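2-amino-4-hydroxy-6-hydroxymethyldihydropteridine pyrophosphokinase (Haemophilus influenzae, PDB 1CBK) probably catalyses the transfer of pyrophosphate from ATP to 6-hydroxymethyl-7,8-dihydropterin, a step of folate biosynthesis. Local coordinates at residues Glu17-Ala22 with Arg92-Asp97; Thr32-Thr37 with Ala57-Glu62; Leu96-Tyr101 with Glu109-Pro114. All coordinates share one frame; numbering follows the deposited sequence.

Contact 1: residues Glu17-Ala22 with Arg92-Asp97. With ROI (7,8-dihydro-7,7-dimethyl-6-hydroxypterin), chain D; SO4 (sulfate ion), chain C.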
ATOM      1  N   GLU A  17      24.401   7.878   1.643  1.00 10.13           N
ATOM      2  CA  GLU A  17      24.941   8.458   2.864  1.00  7.72           C
ATOM      3  C   GLU A  17      23.853   8.568   3.948  1.00  6.28           C
ATOM      4  O   GLU A  17      24.116   8.324   5.135  1.00  5.81           O
ATOM      5  CB  GLU A  17      25.556   9.827   2.558  1.00  9.82           C
ATOM      6  CG  GLU A  17      26.239  10.502   3.740  1.00 15.81           C
ATOM      7  CD  GLU A  17      26.865  11.844   3.361  1.00 22.80           C
ATOM      8  OE1 GLU A  17      26.147  12.851   3.359  1.00 22.99           O
ATOM      9  OE2 GLU A  17      28.060  11.902   3.027  1.00 22.25           O
ATOM     10  N   GLN A  18      22.646   8.967   3.560  1.00  3.91           N
ATOM     11  CA  GLN A  18      21.529   9.047   4.499  1.00  5.84           C
ATOM     12  C   GLN A  18      21.269   7.668   5.165  1.00  5.42           C
ATOM     13  O   GLN A  18      21.033   7.576   6.371  1.00  6.67           O
ATOM     14  CB  GLN A  18      20.252   9.499   3.774  1.00  6.97           C
ATOM     15  CG  GLN A  18      20.343  10.884   3.155  1.00  6.43           C
ATOM     16  CD  GLN A  18      20.140  12.006   4.155  1.00 10.89           C
ATOM     17  OE1 GLN A  18      19.710  11.787   5.288  1.00  9.94           O
ATOM     18  NE2 GLN A  18      20.420  13.241   3.719  1.00  8.87           N
ATOM     19  N   LEU A  19      21.297   6.607   4.369  1.00  6.65           N
ATOM     20  CA  LEU A  19      21.086   5.244   4.876  1.00  7.47           C
ATOM     21  C   LEU A  19      22.229   4.820   5.797  1.00  8.36           C
ATOM     22  O   LEU A  19      21.976   4.262   6.863  1.00  9.32           O
ATOM     23  CB  LEU A  19      20.896   4.242   3.726  1.00  3.78           C
ATOM     24  CG  LEU A  19      19.436   3.899   3.374  1.00  7.29           C
ATOM     25  CD1 LEU A  19      18.554   5.115   3.246  1.00  3.12           C
ATOM     26  CD2 LEU A  19      19.390   3.065   2.130  1.00  3.23           C
ATOM     27  N   HIS A  20      23.475   5.111   5.416  1.00  8.67           N
ATOM     28  CA  HIS A  20      24.615   4.755   6.284  1.00  9.28           C
ATOM     29  C   HIS A  20      24.520   5.513   7.610  1.00  8.83           C
ATOM     30  O   HIS A  20      24.711   4.936   8.685  1.00  9.21           O
ATOM     31  CB  HIS A  20      25.965   5.050   5.621  1.00  8.78           C
ATOM     32  CG  HIS A  20      26.345   4.069   4.554  1.00 10.47           C
ATOM     33  ND1 HIS A  20      26.241   2.710   4.725  1.00 16.48           N
ATOM     34  CD2 HIS A  20      26.870   4.258   3.321  1.00 13.53           C
ATOM     35  CE1 HIS A  20      26.690   2.093   3.640  1.00 17.60           C
ATOM     36  NE2 HIS A  20      27.076   3.013   2.775  1.00 14.08           N
ATOM     37  N   ALA A  21      24.165   6.789   7.551  1.00  8.85           N
ATOM     38  CA  ALA A  21      24.049   7.552   8.786  1.00  9.77           C
ATOM     39  C   ALA A  21      22.925   7.006   9.659  1.00 10.80           C
ATOM     40  O   ALA A  21      23.075   6.931  10.879  1.00  9.96           O
ATOM     41  CB  ALA A  21      23.821   9.039   8.493  1.00  6.11           C
ATOM     42  N   ALA A  22      21.797   6.631   9.048  1.00 10.61           N
ATOM     43  CA  ALA A  22      20.665   6.109   9.819  1.00  9.43           C
ATOM     44  C   ALA A  22      20.983   4.745  10.468  1.00  8.40           C
ATOM     45  O   ALA A  22      20.590   4.481  11.603  1.00  7.09           O
ATOM     46  CB  ALA A  22      19.420   6.026   8.946  1.00  6.71           C
ATOM     47  N   ARG A  92      12.201  12.697  -0.255  1.00  9.81           N
ATOM     48  CA  ARG A  92      12.441  12.713   1.188  1.00 10.04           C
ATOM     49  C   ARG A  92      13.895  12.279   1.406  1.00  7.87           C
ATOM     50  O   ARG A  92      14.388  11.379   0.725  1.00  7.10           O
ATOM     51  CB  ARG A  92      11.505  11.733   1.900  1.00  9.23           C
ATOM     52  CG  ARG A  92      11.748  10.273   1.462  1.00 11.52           C
ATOM     53  CD  ARG A  92      10.496   9.454   1.503  1.00 13.44           C
ATOM     54  NE  ARG A  92       9.454  10.095   0.719  1.00 11.49           N
ATOM     55  CZ  ARG A  92       8.232  10.325   1.181  1.00 14.94           C
ATOM     56  NH1 ARG A  92       7.899   9.921   2.410  1.00  9.75           N
ATOM     57  NH2 ARG A  92       7.339  10.929   0.407  1.00  9.61           N
ATOM     58  N   THR A  93      14.571  12.910   2.356  1.00  6.55           N
ATOM     59  CA  THR A  93      15.953  12.563   2.653  1.00  6.81           C
ATOM     60  C   THR A  93      16.064  11.218   3.382  1.00  8.45           C
ATOM     61  O   THR A  93      17.080  10.541   3.271  1.00  7.51           O
ATOM     62  CB  THR A  93      16.627  13.661   3.493  1.00  6.89           C
ATOM     63  OG1 THR A  93      15.849  13.883   4.668  1.00  8.49           O
ATOM     64  CG2 THR A  93      16.728  14.992   2.702  1.00  5.68           C
ATOM     65  N   LEU A  94      15.024  10.834   4.125  1.00  8.97           N
ATOM     66  CA  LEU A  94      15.033   9.576   4.874  1.00 11.22           C
ATOM     67  C   LEU A  94      13.684   9.204   5.488  1.00 11.45           C
ATOM     68  O   LEU A  94      12.975  10.056   6.019  1.00 11.95           O
ATOM     69  CB  LEU A  94      16.061   9.654   6.035  1.00 11.00           C
ATOM     70  CG  LEU A  94      16.199   8.436   6.975  1.00  8.83           C
ATOM     71  CD1 LEU A  94      17.017   7.347   6.279  1.00  3.07           C
ATOM     72  CD2 LEU A  94      16.869   8.856   8.273  1.00  6.09           C
ATOM     73  N   ASP A  95      13.358   7.919   5.423  1.00 11.48           N
ATOM     74  CA  ASP A  95      12.158   7.362   6.044  1.00 12.72           C
ATOM     75  C   ASP A  95      12.608   6.058   6.719  1.00 10.00           C
ATOM     76  O   ASP A  95      13.281   5.253   6.086  1.00  7.73           O
ATOM     77  CB  ASP A  95      11.071   7.013   5.006  1.00 13.44           C
ATOM     78  CG  ASP A  95       9.985   8.065   4.903  1.00 11.96           C
ATOM     79  OD1 ASP A  95      10.051   9.081   5.608  1.00 15.55           O
ATOM     80  OD2 ASP A  95       9.052   7.872   4.101  1.00 18.27           O
ATOM     81  N   LEU A  96      12.289   5.912   8.004  1.00  9.25           N
ATOM     82  CA  LEU A  96      12.591   4.711   8.794  1.00 11.47           C
ATOM     83  C   LEU A  96      11.217   4.172   9.171  1.00 11.34           C
ATOM     84  O   LEU A  96      10.406   4.915   9.708  1.00 13.71           O
ATOM     85  CB  LEU A  96      13.370   5.065  10.072  1.00  5.70           C
ATOM     86  CG  LEU A  96      14.745   5.700   9.829  1.00 10.06           C
ATOM     87  CD1 LEU A  96      15.455   5.931  11.161  1.00  7.85           C
ATOM     88  CD2 LEU A  96      15.568   4.794   8.920  1.00  4.80           C
ATOM     89  N   ASP A  97      10.940   2.905   8.875  1.00 11.41           N
ATOM     90  CA  ASP A  97       9.625   2.322   9.180  1.00 11.10           C
ATOM     91  C   ASP A  97       9.744   0.949   9.878  1.00 10.59           C
ATOM     92  O   ASP A  97      10.505   0.102   9.432  1.00  9.00           O
ATOM     93  CB  ASP A  97       8.817   2.114   7.885  1.00 10.44           C
ATOM     94  CG  ASP A  97       8.353   3.417   7.256  1.00 19.77           C
ATOM     95  OD1 ASP A  97       7.666   4.204   7.944  1.00 28.96           O
ATOM     96  OD2 ASP A  97       8.657   3.644   6.065  1.00 20.76           O
TER
HETATM   97  N1  ROI D 601       9.547   4.662  -3.764  1.00  4.07           N
HETATM   98  C2  ROI D 601      10.645   3.842  -3.620  1.00  3.61           C
HETATM   99  N2  ROI D 601      11.123   3.227  -4.735  1.00  3.50           N
HETATM  100  N3  ROI D 601      11.257   3.628  -2.430  1.00  5.78           N
HETATM  101  C4  ROI D 601      10.816   4.200  -1.288  1.00  2.56           C
HETATM  102  O4  ROI D 601      11.392   4.045  -0.199  1.00  9.20           O
HETATM  103  C4A ROI D 601       9.646   5.026  -1.349  1.00  3.34           C
HETATM  104  N5  ROI D 601       9.175   5.579  -0.269  1.00  6.10           N
HETATM  105  C6  ROI D 601       8.059   6.390  -0.248  1.00 10.62           C
HETATM  106  C7  ROI D 601       7.209   6.522  -1.540  1.00 11.39           C
HETATM  107  C16 ROI D 601       5.953   5.569  -1.482  1.00  7.11           C
HETATM  108  C15 ROI D 601       6.810   7.984  -1.786  1.00  9.55           C
HETATM  109  N8  ROI D 601       7.939   6.051  -2.756  1.00  8.75           N
HETATM  110  C8A ROI D 601       9.048   5.228  -2.679  1.00  6.18           C
HETATM  111  O9  ROI D 601       7.814   6.957   0.865  1.00 13.26           O
HETATM  112  S   SO4 C 501       4.152  10.629   2.381  1.00 36.89           S
HETATM  113  O1  SO4 C 501       3.028   9.545   2.142  1.00 38.77           O
HETATM  114  O2  SO4 C 501       5.262  10.063   3.436  1.00 41.17           O
HETATM  115  O3  SO4 C 501       4.739  10.888   1.040  1.00 30.83           O
HETATM  116  O4  SO4 C 501       3.545  11.994   3.001  1.00 38.96           O
HETATM  117  O   HOH W   1      17.825  13.332   6.442  1.00  9.15           O
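Leu94 and Ala22 form the apolar centre of this contact. The fork of Leu94 straddles the small Ala22 methyl: CD1 lies 3.8 Å and CD2 3.9 Å from Ala22 CB. Leu94 sets its CG anti to the backbone N (chi1 178°), and this carries the fork to the helix. Leu19 CD1 also reaches Leu94 CD1, at 4.1 Å, the two chains lying at a slant. The Ala22 methyl is thus a small bump seated in the fork of Leu94, with Leu96 CD2 also against it at 4.0 Å.

At the polar end the bent chain of Gln18 lies over the backbone of Thr93, with Gln18 CG 3.3 Å from Thr93 O. One water joins Gln18 OE1 to Thr93 OG1, 2.7 Å from each. Gln18 NE2 is bonded to Asn13 O, and Thr93 OG1 also bonds Val84 N.

Beyond the packing, Arg92 NH1 and Asp95 OD2 form a salt bridge of 2.9 Å. The same guanidinium grips a sulfate ion, probably from the crystallisation liquor, with NH1 and NH2. O9 of the bound pterin analogue lies over one face, toward its rim. Helix 15-27 packs here on the loop into edge strand 95-101 and on the strand's start; Arg92 and Asp95 line the pterin pocket of this HPPK-family enzyme.

Contact 2: residues Thr32-Thr37 with Ala57-Glu62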
ATOM      1  N   THR A  32      19.669  -2.107  22.109  1.00 12.37           N
ATOM      2  CA  THR A  32      19.383  -2.506  20.741  1.00  8.39           C
ATOM      3  C   THR A  32      20.693  -2.921  20.102  1.00  8.97           C
ATOM      4  O   THR A  32      21.742  -2.354  20.394  1.00 11.68           O
ATOM      5  CB  THR A  32      18.759  -1.328  19.973  1.00  8.42           C
ATOM      6  OG1 THR A  32      17.644  -0.814  20.718  1.00  7.47           O
ATOM      7  CG2 THR A  32      18.309  -1.745  18.567  1.00  6.87           C
ATOM      8  N   HIS A  33      20.637  -3.980  19.302  1.00  8.07           N
ATOM      9  CA  HIS A  33      21.798  -4.504  18.598  1.00  6.87           C
ATOM     10  C   HIS A  33      21.407  -4.660  17.131  1.00  7.43           C
ATOM     11  O   HIS A  33      20.396  -5.299  16.842  1.00  8.36           O
ATOM     12  CB  HIS A  33      22.194  -5.881  19.159  1.00  5.22           C
ATOM     13  CG  HIS A  33      23.258  -6.575  18.360  1.00  9.12           C
ATOM     14  ND1 HIS A  33      24.469  -5.980  18.057  1.00  7.90           N
ATOM     15  CD2 HIS A  33      23.268  -7.779  17.737  1.00  9.86           C
ATOM     16  CE1 HIS A  33      25.174  -6.779  17.280  1.00  5.33           C
ATOM     17  NE2 HIS A  33      24.468  -7.878  17.065  1.00 11.16           N
ATOM     18  N   LEU A  34      22.167  -4.039  16.236  1.00  7.11           N
ATOM     19  CA  LEU A  34      21.928  -4.154  14.798  1.00  8.33           C
ATOM     20  C   LEU A  34      22.537  -5.475  14.381  1.00  9.77           C
ATOM     21  O   LEU A  34      23.758  -5.642  14.432  1.00 10.46           O
ATOM     22  CB  LEU A  34      22.606  -3.001  14.031  1.00  8.42           C
ATOM     23  CG  LEU A  34      22.572  -3.012  12.490  1.00  8.04           C
ATOM     24  CD1 LEU A  34      21.115  -2.976  12.044  1.00  5.90           C
ATOM     25  CD2 LEU A  34      23.317  -1.789  11.925  1.00  6.70           C
ATOM     26  N   VAL A  35      21.697  -6.426  13.977  1.00 10.72           N
ATOM     27  CA  VAL A  35      22.199  -7.742  13.596  1.00  9.45           C
ATOM     28  C   VAL A  35      22.768  -7.829  12.192  1.00  9.82           C
ATOM     29  O   VAL A  35      23.854  -8.359  11.988  1.00  9.81           O
ATOM     30  CB  VAL A  35      21.126  -8.833  13.785  1.00  8.14           C
ATOM     31  CG1 VAL A  35      21.694 -10.193  13.416  1.00  9.81           C
ATOM     32  CG2 VAL A  35      20.640  -8.832  15.202  1.00  7.93           C
ATOM     33  N   THR A  36      22.006  -7.366  11.211  1.00 11.66           N
ATOM     34  CA  THR A  36      22.457  -7.425   9.832  1.00  9.89           C
ATOM     35  C   THR A  36      21.602  -6.434   9.050  1.00  8.77           C
ATOM     36  O   THR A  36      20.556  -6.001   9.535  1.00  8.68           O
ATOM     37  CB  THR A  36      22.315  -8.887   9.264  1.00 12.28           C
ATOM     38  OG1 THR A  36      22.955  -8.984   7.983  1.00 16.75           O
ATOM     39  CG2 THR A  36      20.860  -9.285   9.129  1.00  7.53           C
ATOM     40  N   THR A  37      22.081  -6.066   7.865  1.00  9.30           N
ATOM     41  CA  THR A  37      21.417  -5.138   6.968  1.00  9.65           C
ATOM     42  C   THR A  37      21.516  -5.752   5.571  1.00  8.56           C
ATOM     43  O   THR A  37      22.547  -6.325   5.207  1.00  7.93           O
ATOM     44  CB  THR A  37      22.133  -3.753   6.952  1.00 13.18           C
ATOM     45  OG1 THR A  37      22.243  -3.257   8.292  1.00 13.74           O
ATOM     46  CG2 THR A  37      21.348  -2.743   6.091  1.00 10.68           C
ATOM     47  N   ALA A  57      16.700  -0.311   1.806  1.00  6.37           N
ATOM     48  CA  ALA A  57      17.326  -1.398   2.539  1.00  6.11           C
ATOM     49  C   ALA A  57      16.397  -1.772   3.678  1.00  5.60           C
ATOM     50  O   ALA A  57      15.393  -1.090   3.936  1.00  4.27           O
ATOM     51  CB  ALA A  57      18.717  -0.988   3.089  1.00  5.96           C
ATOM     52  N   VAL A  58      16.713  -2.896   4.314  1.00  5.26           N
ATOM     53  CA  VAL A  58      15.957  -3.410   5.463  1.00  5.68           C
ATOM     54  C   VAL A  58      17.025  -3.857   6.451  1.00  4.17           C
ATOM     55  O   VAL A  58      17.985  -4.537   6.063  1.00  3.56           O
ATOM     56  CB  VAL A  58      15.031  -4.647   5.102  1.00  4.97           C
ATOM     57  CG1 VAL A  58      14.347  -5.192   6.377  1.00  3.42           C
ATOM     58  CG2 VAL A  58      13.926  -4.238   4.101  1.00  2.70           C
ATOM     59  N   ALA A  59      16.869  -3.445   7.703  1.00  4.93           N
ATOM     60  CA  ALA A  59      17.799  -3.804   8.772  1.00  7.77           C
ATOM     61  C   ALA A  59      17.113  -4.707   9.803  1.00  7.07           C
ATOM     62  O   ALA A  59      15.912  -4.563  10.077  1.00  8.57           O
ATOM     63  CB  ALA A  59      18.323  -2.527   9.457  1.00  6.94           C
ATOM     64  N   LYS A  60      17.876  -5.633  10.366  1.00  5.61           N
ATOM     65  CA  LYS A  60      17.359  -6.547  11.376  1.00  6.54           C
ATOM     66  C   LYS A  60      17.985  -6.167  12.697  1.00  6.68           C
ATOM     67  O   LYS A  60      19.219  -6.028  12.782  1.00  7.58           O
ATOM     68  CB  LYS A  60      17.749  -7.986  11.025  1.00  8.14           C
ATOM     69  CG  LYS A  60      17.335  -9.052  12.051  1.00 11.22           C
ATOM     70  CD  LYS A  60      17.881 -10.441  11.640  1.00  6.94           C
ATOM     71  CE  LYS A  60      17.543 -11.493  12.669  1.00  8.74           C
ATOM     72  NZ  LYS A  60      17.975 -12.861  12.234  1.00 10.15           N
ATOM     73  N   ILE A  61      17.160  -5.963  13.720  1.00  6.50           N
ATOM     74  CA  ILE A  61      17.678  -5.606  15.044  1.00  8.37           C
ATOM     75  C   ILE A  61      17.094  -6.510  16.135  1.00 11.62           C
ATOM     76  O   ILE A  61      16.064  -7.140  15.923  1.00 10.40           O
ATOM     77  CB  ILE A  61      17.360  -4.127  15.465  1.00  8.17           C
ATOM     78  CG1 ILE A  61      15.848  -3.889  15.528  1.00  5.78           C
ATOM     79  CG2 ILE A  61      18.089  -3.104  14.561  1.00  7.20           C
ATOM     80  CD1 ILE A  61      15.479  -2.564  16.190  1.00  2.00           C
ATOM     81  N   GLU A  62      17.771  -6.554  17.292  1.00 11.85           N
ATOM     82  CA  GLU A  62      17.346  -7.309  18.478  1.00 10.79           C
ATOM     83  C   GLU A  62      17.268  -6.191  19.481  1.00 11.84           C
ATOM     84  O   GLU A  62      18.262  -5.494  19.711  1.00 12.01           O
ATOM     85  CB  GLU A  62      18.403  -8.330  18.886  1.00  9.72           C
ATOM     86  CG  GLU A  62      18.516  -9.482  17.872  1.00 18.47           C
ATOM     87  CD  GLU A  62      19.672 -10.478  18.123  1.00 26.38           C
ATOM     88  OE1 GLU A  62      20.549 -10.233  18.996  1.00 28.85           O
ATOM     89  OE2 GLU A  62      19.690 -11.517  17.417  1.00 26.59           O
TER
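His33 and Glu62 pair through two backbone bonds, His33 N to Glu62 O (2.8 Å) and Glu62 N to His33 O (2.9 Å). Further along, the register slips by one residue. Val35 N and Thr36 N both turn to Lys60 O; the first bond is 2.8 Å, the second weak. Lys60 N returns a nearly straight bond to Thr36 O, with an N-H...O angle of 175°.

The buried side carries Leu34, Ala59 and Ile61. Leu34 CD1 drops between Ala59 CB (3.8 Å) and Ile61 CG2 (3.9 Å). Thr32 CG2 packs on Ile61 CD1. Helix 15-27 covers this face through Leu23, Ile26 and Ser27.

The other face is more open to solvent and more polar. His33 and Glu62 stand side by side, pointing the same way, their planes 58° apart. Val35 CG2 crosses the Glu62 chain, 3.5 Å from CG. Lys60 runs out fully extended, its CB near Thr36 CG2. Ile131 of helix 122-131 touches both Thr36 and Lys60, and His33 is exposed to solvent. The paired strands 32-43 and 54-63 make a beta hairpin in the central antiparallel sheet, interrupted here by a classic beta bulge at Val35 and Thr36.

Contact 3: residues Leu96-Tyr101 with Glu109-Pro114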
ATOM      1  N   LEU A  96      12.289   5.912   8.004  1.00  9.25           N
ATOM      2  CA  LEU A  96      12.591   4.711   8.794  1.00 11.47           C
ATOM      3  C   LEU A  96      11.217   4.172   9.171  1.00 11.34           C
ATOM      4  O   LEU A  96      10.406   4.915   9.708  1.00 13.71           O
ATOM      5  CB  LEU A  96      13.370   5.065  10.072  1.00  5.70           C
ATOM      6  CG  LEU A  96      14.745   5.700   9.829  1.00 10.06           C
ATOM      7  CD1 LEU A  96      15.455   5.931  11.161  1.00  7.85           C
ATOM      8  CD2 LEU A  96      15.568   4.794   8.920  1.00  4.80           C
ATOM      9  N   ASP A  97      10.940   2.905   8.875  1.00 11.41           N
ATOM     10  CA  ASP A  97       9.625   2.322   9.180  1.00 11.10           C
ATOM     11  C   ASP A  97       9.744   0.949   9.878  1.00 10.59           C
ATOM     12  O   ASP A  97      10.505   0.102   9.432  1.00  9.00           O
ATOM     13  CB  ASP A  97       8.817   2.114   7.885  1.00 10.44           C
ATOM     14  CG  ASP A  97       8.353   3.417   7.256  1.00 19.77           C
ATOM     15  OD1 ASP A  97       7.666   4.204   7.944  1.00 28.96           O
ATOM     16  OD2 ASP A  97       8.657   3.644   6.065  1.00 20.76           O
ATOM     17  N   ILE A  98       9.010   0.748  10.967  1.00  9.98           N
ATOM     18  CA  ILE A  98       9.039  -0.544  11.653  1.00 10.28           C
ATOM     19  C   ILE A  98       8.134  -1.495  10.850  1.00  9.39           C
ATOM     20  O   ILE A  98       6.932  -1.282  10.744  1.00 10.02           O
ATOM     21  CB  ILE A  98       8.495  -0.463  13.101  1.00  8.60           C
ATOM     22  CG1 ILE A  98       9.283   0.550  13.935  1.00  9.84           C
ATOM     23  CG2 ILE A  98       8.603  -1.849  13.747  1.00  7.77           C
ATOM     24  CD1 ILE A  98       8.553   1.031  15.190  1.00  3.69           C
ATOM     25  N   LEU A  99       8.734  -2.489  10.211  1.00  8.53           N
ATOM     26  CA  LEU A  99       7.979  -3.450   9.415  1.00  9.34           C
ATOM     27  C   LEU A  99       7.396  -4.531  10.308  1.00  9.99           C
ATOM     28  O   LEU A  99       6.224  -4.880  10.194  1.00 10.87           O
ATOM     29  CB  LEU A  99       8.880  -4.134   8.398  1.00  3.79           C
ATOM     30  CG  LEU A  99       9.547  -3.371   7.262  1.00 10.18           C
ATOM     31  CD1 LEU A  99      10.463  -4.343   6.488  1.00  4.87           C
ATOM     32  CD2 LEU A  99       8.468  -2.796   6.326  1.00  9.98           C
ATOM     33  N   LEU A 100       8.234  -5.047  11.201  1.00  9.93           N
ATOM     34  CA  LEU A 100       7.860  -6.147  12.094  1.00  9.39           C
ATOM     35  C   LEU A 100       8.483  -5.956  13.461  1.00  9.74           C
ATOM     36  O   LEU A 100       9.610  -5.465  13.577  1.00  5.60           O
ATOM     37  CB  LEU A 100       8.370  -7.472  11.510  1.00  5.82           C
ATOM     38  CG  LEU A 100       7.842  -7.825  10.111  1.00 10.07           C
ATOM     39  CD1 LEU A 100       8.693  -8.933   9.497  1.00 12.31           C
ATOM     40  CD2 LEU A 100       6.342  -8.201  10.164  1.00  8.58           C
ATOM     41  N   TYR A 101       7.738  -6.352  14.487  1.00  8.16           N
ATOM     42  CA  TYR A 101       8.179  -6.259  15.870  1.00  8.16           C
ATOM     43  C   TYR A 101       7.844  -7.627  16.442  1.00 10.58           C
ATOM     44  O   TYR A 101       6.733  -7.859  16.935  1.00 11.08           O
ATOM     45  CB  TYR A 101       7.416  -5.160  16.622  1.00  6.94           C
ATOM     46  CG  TYR A 101       7.915  -4.944  18.043  1.00 11.91           C
ATOM     47  CD1 TYR A 101       8.951  -4.049  18.307  1.00 12.70           C
ATOM     48  CD2 TYR A 101       7.367  -5.661  19.113  1.00 12.92           C
ATOM     49  CE1 TYR A 101       9.441  -3.869  19.612  1.00 13.31           C
ATOM     50  CE2 TYR A 101       7.849  -5.493  20.412  1.00 12.48           C
ATOM     51  CZ  TYR A 101       8.882  -4.601  20.654  1.00 13.83           C
ATOM     52  OH  TYR A 101       9.374  -4.468  21.926  1.00 12.88           O
ATOM     53  N   GLU A 109      -2.960   4.240  17.613  1.00 25.40           N
ATOM     54  CA  GLU A 109      -2.859   5.631  17.143  1.00 27.27           C
ATOM     55  C   GLU A 109      -1.561   6.019  16.448  1.00 25.51           C
ATOM     56  O   GLU A 109      -1.575   6.833  15.525  1.00 25.47           O
ATOM     57  CB  GLU A 109      -3.091   6.593  18.314  1.00 36.39           C
ATOM     58  CG  GLU A 109      -4.508   7.130  18.422  1.00 50.90           C
ATOM     59  CD  GLU A 109      -4.667   8.467  17.729  1.00 60.96           C
ATOM     60  OE1 GLU A 109      -4.190   9.486  18.295  1.00 64.41           O
ATOM     61  OE2 GLU A 109      -5.256   8.500  16.623  1.00 61.85           O
ATOM     62  N   ARG A 110      -0.449   5.451  16.922  1.00 22.48           N
ATOM     63  CA  ARG A 110       0.876   5.736  16.381  1.00 20.20           C
ATOM     64  C   ARG A 110       1.518   4.610  15.571  1.00 19.09           C
ATOM     65  O   ARG A 110       2.425   4.866  14.778  1.00 17.21           O
ATOM     66  CB  ARG A 110       1.822   6.118  17.524  1.00 21.01           C
ATOM     67  CG  ARG A 110       1.365   7.307  18.380  1.00 21.29           C
ATOM     68  CD  ARG A 110       2.406   7.673  19.446  1.00 24.26           C
ATOM     69  NE  ARG A 110       3.660   8.102  18.821  1.00 25.38           N
ATOM     70  CZ  ARG A 110       4.866   7.962  19.366  1.00 26.04           C
ATOM     71  NH1 ARG A 110       5.010   7.390  20.560  1.00 20.81           N
ATOM     72  NH2 ARG A 110       5.936   8.390  18.704  1.00 19.17           N
ATOM     73  N   LEU A 111       1.059   3.372  15.751  1.00 17.43           N
ATOM     74  CA  LEU A 111       1.656   2.240  15.034  1.00 16.54           C
ATOM     75  C   LEU A 111       0.701   1.397  14.202  1.00 15.32           C
ATOM     76  O   LEU A 111      -0.437   1.199  14.576  1.00 15.24           O
ATOM     77  CB  LEU A 111       2.370   1.317  16.022  1.00 16.27           C
ATOM     78  CG  LEU A 111       3.633   1.858  16.692  1.00 15.75           C
ATOM     79  CD1 LEU A 111       4.008   0.952  17.819  1.00 13.63           C
ATOM     80  CD2 LEU A 111       4.755   1.964  15.666  1.00 13.74           C
ATOM     81  N   THR A 112       1.241   0.834  13.125  1.00 16.31           N
ATOM     82  CA  THR A 112       0.526  -0.031  12.194  1.00 17.51           C
ATOM     83  C   THR A 112       1.556  -1.118  11.891  1.00 16.07           C
ATOM     84  O   THR A 112       2.342  -0.992  10.948  1.00 17.44           O
ATOM     85  CB  THR A 112       0.217   0.712  10.855  1.00 24.74           C
ATOM     86  OG1 THR A 112      -0.462   1.950  11.120  1.00 25.79           O
ATOM     87  CG2 THR A 112      -0.641  -0.148   9.926  1.00 24.31           C
ATOM     88  N   ILE A 113       1.581  -2.157  12.722  1.00 14.58           N
ATOM     89  CA  ILE A 113       2.518  -3.267  12.571  1.00 11.72           C
ATOM     90  C   ILE A 113       1.760  -4.602  12.568  1.00 12.73           C
ATOM     91  O   ILE A 113       1.040  -4.918  13.507  1.00 12.94           O
ATOM     92  CB  ILE A 113       3.562  -3.303  13.729  1.00 12.66           C
ATOM     93  CG1 ILE A 113       4.298  -1.958  13.851  1.00  9.28           C
ATOM     94  CG2 ILE A 113       4.552  -4.441  13.497  1.00  2.35           C
ATOM     95  CD1 ILE A 113       5.261  -1.885  15.021  1.00 10.97           C
ATOM     96  N   PRO A 114       1.778  -5.325  11.443  1.00 12.86           N
ATOM     97  CA  PRO A 114       2.412  -5.033  10.147  1.00 12.50           C
ATOM     98  C   PRO A 114       1.643  -3.944   9.371  1.00 11.11           C
ATOM     99  O   PRO A 114       0.527  -3.580   9.733  1.00  9.64           O
ATOM    100  CB  PRO A 114       2.266  -6.363   9.395  1.00 13.36           C
ATOM    101  CG  PRO A 114       2.152  -7.381  10.478  1.00  9.73           C
ATOM    102  CD  PRO A 114       1.312  -6.721  11.505  1.00 13.72           C
TER
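Ile98 and Ile113 meet obliquely, methyl against methyl. Ile113 CD1 comes to 3.6 Å from Ile98 CG2 and also lies near Ile98 CB. Both side chains set out toward the opposing segment and occupy the middle of the contact. Ile113 uses its two branches differently. Its CG1 arm stands anti to the carbonyl carbon (chi1 -55°) and carries CD1 to Ile98. Its CG2 methyl instead rests against the backbone of the strand, 3.7 Å from Leu99 O and 3.8 Å from Tyr101 N. One residue therefore touches both a side chain and the main chain.

Ile98 also uses both branches, but each on a side chain. While CG2 takes Ile113, the longer arm extends to CD1, which meets Leu111 CD2 at 3.9 Å. These two chains also lie across each other at a slant. Leu111 turns its end back toward the strand, although its CB starts out to the flank.

At the far end the packing is lighter. Leu100 CD2 reaches Pro114 CG at 4.3 Å, and Tyr101 CB approaches Ile113 CD1. The Tyr101 ring leads away from the contact, and its hydroxyl is bonded to Leu65 O. Pro114, preceded by a cis peptide bond, lies with its CA 3.8 Å from Leu99 O. The side chains that meet are apolar; the polar atoms touched are backbone.

Strand 95-101 is an edge strand of the main sheet within this chain, bonded to strand 2-10. A classic beta bulge places Leu99 and Leu100 both opposite Tyr5. Helix 67-80 adds Leu74 to Ile98 and Pro67 to Leu111 and Tyr101, while Ile113 pairs with Ile106 of the short strand 106-107. Trp89 of the second subunit packs on Thr112.

Along the chain, contact 2 falls between the two segments of contact 1, and contact 3 begins on the segment that closes contact 1. Contacts 1 and 3 share Leu96 and Asp97 on strand 95-101, their centres about 17 Å apart. Contact 2 involves strands 32-43 and 54-63 of the same antiparallel sheet. Its centre is about 14 Å from that of contact 1 and about 15 Å from that of contact 3. Leu19 CD2 packs on Ala57 CB, and Val58 CG1 on Leu99 CD1, so contact 2 touches both others. Helix 15-27 covers sheet residues in contacts 1 and 2. Strand 2-10 lies between 95-101 and 54-63. Contact 1 supplies Arg92 and Asp95 to the pterin pocket.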